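Local coordinates for protein DELTA1-pyrroline-2-carboxylate reductase (Thermococcus litoralis DSM 5473, PDB 6T3E) that probably reduces delta1-pyrroline-2-carboxylate to L-proline, and binds NADH and L-proline together, as a member of the ornithine cyclodeaminase/mu-crystallin family, at residues V266-K270 and E271-N275. Numbering follows the deposited sequence.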
loop_
_atom_site.group_PDB
_atom_site.type_symbol
_atom_site.label_atom_id
_atom_site.label_comp_id
_atom_site.label_asym_id
_atom_site.label_seq_id
_atom_site.Cartn_x
_atom_site.Cartn_y
_atom_site.Cartn_z
ATOM N N VAL B 266 25.118 -9.052 7.121
ATOM C CA VAL B 266 23.936 -9.745 6.619
ATOM C C VAL B 266 22.760 -8.781 6.697
ATOM O O VAL B 266 22.574 -8.102 7.714
ATOM C CB VAL B 266 23.641 -11.043 7.400
ATOM C CG1 VAL B 266 22.313 -11.639 6.961
ATOM C CG2 VAL B 266 24.764 -12.055 7.202
ATOM N N VAL B 267 21.970 -8.723 5.626
ATOM C CA VAL B 267 20.848 -7.802 5.523
ATOM C C VAL B 267 19.563 -8.605 5.407
ATOM O O VAL B 267 19.568 -9.747 4.938
ATOM C CB VAL B 267 21.004 -6.853 4.316
ATOM C CG1 VAL B 267 22.304 -6.058 4.433
ATOM C CG2 VAL B 267 20.958 -7.634 3.022
ATOM N N ASP B 268 18.452 -8.010 5.856
ATOM C CA ASP B 268 17.163 -8.675 5.686
ATOM C C ASP B 268 16.811 -8.791 4.210
ATOM O O ASP B 268 16.397 -9.853 3.741
ATOM C CB ASP B 268 16.066 -7.935 6.471
ATOM C CG ASP B 268 15.970 -6.468 6.125
ATOM O OD1 ASP B 268 14.949 -6.048 5.541
ATOM O OD2 ASP B 268 16.925 -5.724 6.436
ATOM N N SER B 269 17.043 -7.734 3.450
ATOM C CA SER B 269 16.887 -7.797 2.009
ATOM C C SER B 269 17.795 -6.734 1.409
ATOM O O SER B 269 17.927 -5.636 1.969
ATOM C CB SER B 269 15.421 -7.608 1.588
ATOM O OG SER B 269 15.132 -6.282 1.180
ATOM N N LYS B 270 18.477 -7.105 0.316
ATOM C CA LYS B 270 19.371 -6.167 -0.353
ATOM C C LYS B 270 18.585 -4.999 -0.930
ATOM O O LYS B 270 18.975 -3.833 -0.776
ATOM C CB LYS B 270 20.152 -6.878 -1.455
ATOM C CG LYS B 270 21.614 -7.065 -1.147
ATOM C CD LYS B 270 22.378 -7.721 -2.313
ATOM C CE LYS B 270 22.252 -9.254 -2.316
ATOM N NZ LYS B 270 23.112 -9.931 -3.346
ATOM N N GLU B 271 17.435 -5.294 -1.537
ATOM C CA GLU B 271 16.636 -4.244 -2.146
ATOM C C GLU B 271 16.179 -3.240 -1.101
ATOM O O GLU B 271 16.209 -2.029 -1.340
ATOM C CB GLU B 271 15.439 -4.863 -2.867
ATOM C CG GLU B 271 14.829 -3.981 -3.927
ATOM C CD GLU B 271 13.647 -4.639 -4.608
ATOM O OE1 GLU B 271 13.390 -4.330 -5.791
ATOM O OE2 GLU B 271 12.970 -5.459 -3.951
ATOM N N GLY B 272 15.788 -3.726 0.080
ATOM C CA GLY B 272 15.315 -2.825 1.115
ATOM C C GLY B 272 16.436 -2.046 1.780
ATOM O O GLY B 272 16.382 -0.816 1.873
ATOM N N VAL B 273 17.479 -2.743 2.232
ATOM C CA VAL B 273 18.516 -2.063 3.004
ATOM C C VAL B 273 19.221 -1.021 2.142
ATOM O O VAL B 273 19.355 0.143 2.537
ATOM C CB VAL B 273 19.518 -3.079 3.588
ATOM C CG1 VAL B 273 20.866 -2.428 3.768
ATOM C CG2 VAL B 273 19.030 -3.640 4.922
ATOM N N LEU B 274 19.610 -1.404 0.921
ATOM C CA LEU B 274 20.347 -0.508 0.032
ATOM C C LEU B 274 19.538 0.709 -0.397
ATOM O O LEU B 274 20.125 1.705 -0.828
ATOM C CB LEU B 274 20.801 -1.258 -1.219
ATOM C CG LEU B 274 21.946 -2.255 -1.062
ATOM C CD1 LEU B 274 21.987 -3.199 -2.257
ATOM C CD2 LEU B 274 23.244 -1.543 -0.913
ATOM N N ASN B 275 18.212 0.637 -0.335
ATOM C CA ASN B 275 17.357 1.759 -0.689
ATOM C C ASN B 275 16.895 2.579 0.510
ATOM O O ASN B 275 16.397 3.694 0.315
ATOM C CB ASN B 275 16.119 1.268 -1.449
ATOM C CG ASN B 275 16.394 1.017 -2.920
ATOM O OD1 ASN B 275 16.292 1.922 -3.754
ATOM N ND2 ASN B 275 16.739 -0.223 -3.247
#
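S269 accepts a hydrogen bond from the backbone N-H of G272 and so caps the N-terminus of helix 270-276. The distance from S269 OG to G272 N is 2.9 Å, and the bond is somewhat bent, at 149° about the hydrogen. The same serine holds the helix a second time through its backbone, where S269 O receives V273 N at 2.9 Å. The next turn bond runs from L274 N to K270 O. With S269 replaced by an alanine, the G272 amide would probably lose its side-chain acceptor and the first turn its cap.

V273 turns back toward the end of the strand. Its CG2 lies 3.8 Å from V267 CB, and the two valine side chains meet at a slant. A chi1 of 152° puts V273 CG1 roughly opposite its backbone N, which brings it to V267 CG1 at 4.0 Å. CG2 of V273 also touches D268 OD2, at 3.3 Å. That carboxylate oxygen has its polar partner elsewhere, in the backbone N-H of V321. I294 of strand 294-297 touches V267, and I280 of helix 278-286 packs on V273.

On another side of the helix, K270 and L274 run alongside each other, with K270 CG 4.0 Å from L274 CD1. N275 ND2 bonds E271 O at 2.7 Å, approaching in the plane of the carbonyl, toward one of its lone pairs.

The arrangement is a serine N-cap at a strand-to-helix turn. It joins parallel strand 264-267 of the Rossmann-type, NADH-binding domain to its following helix, with the nearest atom of the D268 side chain about 6 Å from the bound NADH.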